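Local atomic coordinates of succinate-semialdehyde dehydrogenase (NAD(P)(+)) (Marinobacter aquaeolei, PDB entry 3RH9), a protein that probably oxidises succinate semialdehyde to succinate with a nicotinamide dinucleotide cofactor, as a member of the aldehyde dehydrogenase family. Residues A[255-267]-A[288-300]. Numbering follows the deposited sequence.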
# COMPACT_ATOMS: atom_id res chain seq x y z
N LEU A 255 1.22 -7.60 1.38
CA LEU A 255 1.50 -8.48 2.52
C LEU A 255 0.25 -9.19 2.98
O LEU A 255 -0.74 -8.57 3.39
CB LEU A 255 2.10 -7.70 3.68
CG LEU A 255 3.44 -7.00 3.48
CD1 LEU A 255 3.88 -6.34 4.78
CD2 LEU A 255 4.46 -7.98 3.00
N GLU A 256 0.30 -10.52 2.90
CA GLU A 256 -0.76 -11.32 3.46
C GLU A 256 -0.12 -12.17 4.55
O GLU A 256 0.56 -13.15 4.27
CB GLU A 256 -1.39 -12.19 2.39
CG GLU A 256 -2.81 -12.58 2.74
CD GLU A 256 -3.39 -13.58 1.76
OE1 GLU A 256 -3.60 -14.77 2.16
OE2 GLU A 256 -3.64 -13.18 0.59
N LEU A 257 -0.32 -11.76 5.80
CA LEU A 257 0.40 -12.38 6.89
C LEU A 257 -0.51 -13.20 7.81
O LEU A 257 -1.52 -13.76 7.36
CB LEU A 257 1.15 -11.30 7.67
CG LEU A 257 1.94 -10.28 6.84
CD1 LEU A 257 2.35 -9.06 7.70
CD2 LEU A 257 3.17 -10.90 6.18
N GLY A 258 -0.18 -13.28 9.09
CA GLY A 258 -0.95 -14.08 10.03
C GLY A 258 -2.37 -13.59 10.27
O GLY A 258 -2.72 -12.46 9.93
N GLY A 259 -3.19 -14.45 10.87
CA GLY A 259 -4.53 -14.06 11.26
C GLY A 259 -4.94 -14.81 12.51
O GLY A 259 -4.24 -15.72 12.94
N ASN A 260 -6.06 -14.42 13.10
CA ASN A 260 -6.62 -15.11 14.27
C ASN A 260 -8.13 -15.08 14.12
O ASN A 260 -8.83 -14.32 14.80
CB ASN A 260 -6.20 -14.41 15.56
CG ASN A 260 -6.47 -15.23 16.81
OD1 ASN A 260 -7.51 -15.86 16.92
ND2 ASN A 260 -5.54 -15.22 17.75
N ALA A 261 -8.64 -15.90 13.20
CA ALA A 261 -10.04 -15.83 12.80
C ALA A 261 -11.03 -16.26 13.88
O ALA A 261 -10.93 -17.35 14.44
CB ALA A 261 -10.27 -16.63 11.51
N PRO A 262 -12.00 -15.38 14.18
CA PRO A 262 -13.11 -15.66 15.09
C PRO A 262 -14.28 -16.19 14.27
O PRO A 262 -14.64 -15.58 13.27
CB PRO A 262 -13.48 -14.28 15.63
CG PRO A 262 -12.71 -13.29 14.80
CD PRO A 262 -12.09 -14.01 13.66
N PHE A 263 -14.83 -17.33 14.67
CA PHE A 263 -15.97 -17.95 13.99
C PHE A 263 -17.12 -17.90 14.99
O PHE A 263 -17.12 -18.64 15.97
CB PHE A 263 -15.61 -19.38 13.63
CG PHE A 263 -16.66 -20.12 12.86
CD1 PHE A 263 -17.78 -20.64 13.50
CD2 PHE A 263 -16.50 -20.37 11.51
CE1 PHE A 263 -18.75 -21.34 12.79
CE2 PHE A 263 -17.47 -21.09 10.80
CZ PHE A 263 -18.59 -21.57 11.45
N ILE A 264 -18.09 -17.03 14.75
CA ILE A 264 -19.06 -16.64 15.77
C ILE A 264 -20.45 -17.23 15.52
O ILE A 264 -20.95 -17.15 14.40
CB ILE A 264 -19.18 -15.10 15.83
CG1 ILE A 264 -17.83 -14.48 16.21
CG2 ILE A 264 -20.25 -14.69 16.82
CD1 ILE A 264 -17.79 -13.00 16.05
N VAL A 265 -21.06 -17.81 16.55
CA VAL A 265 -22.36 -18.46 16.40
C VAL A 265 -23.45 -17.99 17.36
O VAL A 265 -23.44 -18.32 18.54
CB VAL A 265 -22.24 -19.99 16.56
CG1 VAL A 265 -23.59 -20.63 16.33
CG2 VAL A 265 -21.19 -20.56 15.61
N PHE A 266 -24.42 -17.25 16.85
CA PHE A 266 -25.50 -16.76 17.71
C PHE A 266 -26.55 -17.82 18.10
O PHE A 266 -26.68 -18.85 17.43
CB PHE A 266 -26.13 -15.49 17.12
CG PHE A 266 -25.30 -14.26 17.36
CD1 PHE A 266 -25.43 -13.55 18.53
CD2 PHE A 266 -24.35 -13.86 16.45
CE1 PHE A 266 -24.66 -12.43 18.76
CE2 PHE A 266 -23.57 -12.75 16.68
CZ PHE A 266 -23.73 -12.03 17.84
N ASP A 267 -27.26 -17.57 19.20
CA ASP A 267 -28.32 -18.46 19.68
C ASP A 267 -29.50 -18.62 18.72
O ASP A 267 -30.24 -19.59 18.79
CB ASP A 267 -28.84 -18.01 21.05
CG ASP A 267 -29.18 -16.53 21.09
OD1 ASP A 267 -29.01 -15.84 20.06
OD2 ASP A 267 -29.62 -16.04 22.17
N GLN A 288 -4.30 -25.80 8.86
CA GLN A 288 -3.06 -25.05 8.69
C GLN A 288 -3.20 -23.90 7.71
O GLN A 288 -2.49 -23.83 6.71
CB GLN A 288 -1.94 -25.99 8.22
CG GLN A 288 -1.50 -26.99 9.26
CD GLN A 288 -0.67 -28.10 8.67
OE1 GLN A 288 0.45 -28.34 9.11
NE2 GLN A 288 -1.20 -28.75 7.65
N THR A 289 -4.10 -22.98 8.02
CA THR A 289 -4.49 -21.91 7.12
C THR A 289 -4.85 -20.66 7.92
O THR A 289 -5.26 -20.76 9.07
CB THR A 289 -5.71 -22.36 6.30
OG1 THR A 289 -5.29 -23.25 5.26
CG2 THR A 289 -6.43 -21.16 5.69
N CYS A 290 -4.70 -19.49 7.31
CA CYS A 290 -5.01 -18.26 8.03
C CYS A 290 -6.47 -17.89 7.86
O CYS A 290 -6.95 -16.90 8.41
CB CYS A 290 -4.10 -17.13 7.61
SG CYS A 290 -2.43 -17.40 8.20
N VAL A 291 -7.16 -18.73 7.11
CA VAL A 291 -8.59 -18.58 6.93
C VAL A 291 -9.35 -19.54 7.85
O VAL A 291 -10.56 -19.42 8.03
CB VAL A 291 -8.97 -18.76 5.45
CG1 VAL A 291 -10.44 -19.02 5.29
CG2 VAL A 291 -8.57 -17.53 4.70
N CYS A 292 -8.64 -20.48 8.44
CA CYS A 292 -9.26 -21.43 9.36
C CYS A 292 -9.74 -20.78 10.64
O CYS A 292 -9.03 -19.96 11.23
CB CYS A 292 -8.30 -22.57 9.68
SG CYS A 292 -8.15 -23.66 8.27
N ALA A 293 -10.94 -21.14 11.08
CA ALA A 293 -11.43 -20.60 12.33
C ALA A 293 -10.36 -20.90 13.37
O ALA A 293 -9.78 -21.99 13.37
CB ALA A 293 -12.75 -21.25 12.71
N ASN A 294 -10.07 -19.94 14.23
CA ASN A 294 -9.10 -20.17 15.29
C ASN A 294 -9.77 -20.05 16.66
O ASN A 294 -9.42 -20.76 17.60
CB ASN A 294 -7.91 -19.22 15.17
CG ASN A 294 -6.77 -19.60 16.09
OD1 ASN A 294 -6.44 -18.87 17.03
ND2 ASN A 294 -6.19 -20.74 15.85
N ARG A 295 -10.74 -19.14 16.75
CA ARG A 295 -11.54 -18.97 17.95
C ARG A 295 -13.00 -19.16 17.60
O ARG A 295 -13.54 -18.45 16.75
CB ARG A 295 -11.30 -17.58 18.54
CG ARG A 295 -9.96 -17.45 19.22
CD ARG A 295 -9.65 -16.02 19.54
NE ARG A 295 -9.69 -15.20 18.33
CZ ARG A 295 -9.96 -13.90 18.33
NH1 ARG A 295 -10.22 -13.30 19.48
NH2 ARG A 295 -10.00 -13.21 17.20
N ILE A 296 -13.65 -20.15 18.20
CA ILE A 296 -15.07 -20.39 17.93
C ILE A 296 -15.89 -19.83 19.07
O ILE A 296 -15.91 -20.38 20.17
CB ILE A 296 -15.41 -21.88 17.71
CG1 ILE A 296 -14.81 -22.41 16.41
CG2 ILE A 296 -16.90 -22.07 17.66
CD1 ILE A 296 -13.34 -22.62 16.46
N PHE A 297 -16.56 -18.71 18.83
CA PHE A 297 -17.40 -18.10 19.84
C PHE A 297 -18.82 -18.64 19.71
O PHE A 297 -19.45 -18.50 18.66
CB PHE A 297 -17.40 -16.58 19.70
CG PHE A 297 -16.10 -15.94 20.11
CD1 PHE A 297 -15.11 -15.69 19.17
CD2 PHE A 297 -15.88 -15.57 21.42
CE1 PHE A 297 -13.92 -15.08 19.53
CE2 PHE A 297 -14.70 -14.97 21.79
CZ PHE A 297 -13.71 -14.72 20.84
N VAL A 298 -19.32 -19.26 20.77
CA VAL A 298 -20.67 -19.78 20.76
C VAL A 298 -21.53 -19.21 21.90
O VAL A 298 -21.09 -19.09 23.04
CB VAL A 298 -20.69 -21.30 20.79
CG1 VAL A 298 -22.13 -21.79 20.77
CG2 VAL A 298 -19.93 -21.84 19.61
N HIS A 299 -22.76 -18.86 21.55
CA HIS A 299 -23.68 -18.32 22.53
C HIS A 299 -24.06 -19.37 23.58
O HIS A 299 -24.33 -20.53 23.27
CB HIS A 299 -24.92 -17.79 21.83
CG HIS A 299 -25.74 -16.90 22.70
ND1 HIS A 299 -26.73 -17.37 23.53
CD2 HIS A 299 -25.70 -15.56 22.88
CE1 HIS A 299 -27.27 -16.36 24.18
NE2 HIS A 299 -26.67 -15.25 23.80
N GLU A 300 -24.09 -18.95 24.84
CA GLU A 300 -24.32 -19.87 25.94
C GLU A 300 -25.55 -20.75 25.76
O GLU A 300 -25.56 -21.90 26.18
CB GLU A 300 -24.37 -19.12 27.27
CG GLU A 300 -23.04 -18.44 27.60
CD GLU A 300 -22.99 -17.80 28.97
OE1 GLU A 300 -24.02 -17.77 29.68
OE2 GLU A 300 -21.88 -17.32 29.35
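Arg295 crosses Asn260 at about a right angle and bonds it through one good and one weak N-H contact. Its NH2 donates to the backbone O of Asn260 (2.9 Å), which lies at the guanidinium edge and in its plane, while NE makes a weak, strongly bent bond to the side-chain OD1 of Asn260 (2.7 Å). A bend at chi3 (-57°) brings NE and NH2 to Asn260, the guanidinium and amide planes 78° apart. The long arginine suits the place because its several N-H groups serve separate acceptors: NH2 also bonds Gly409 O, and Tyr385 adds a cation-pi contact. Pro262 CG lies 3.6 Å from Arg295 NH2, and Phe297 CE1 sits over one guanidinium face, offset toward the rim. Cut back to alanine, the residue would probably leave Asn260 O without this donor and a gap beside Pro262 and Phe297.

Next to this pair, Ala261 O accepts from both Asn294 N (2.7 Å) and Arg295 N, and from there strands 262-265 and 295-299 run parallel. Phe263 N bonds Arg295 O, Phe297 N bonds Phe263 O, Val265 N bonds Phe297 O and His299 N bonds Val265 O. Pro262, lacking an N-H, fits a position whose nitrogen is not needed for this ladder. On its side of the sheet Pro262 CB meets the ring edge at Phe297 CE1 (4.0 Å). Ile264 CG1 packs on Phe297 CB, and both residues also pack against Val405 of helix 402-409. On the other side the small methyl of Ala293 packs on Phe263 CB; both residues touch Leu278 of helix 271-283. At the far end Asp267 OD2 sits over one face of the His299 ring.

Toward the predicted active-site Glu256, Cys290 SG lies 3.8 Å from Leu257 O and near Gly258 CA. Glycine suits position 259, where a side chain would point toward Cys290 and run into its backbone O. The two strands, side by side in the largely parallel sheet of the aldehyde dehydrogenase catalytic domain, form a beta-alpha-beta unit with helix 271-283.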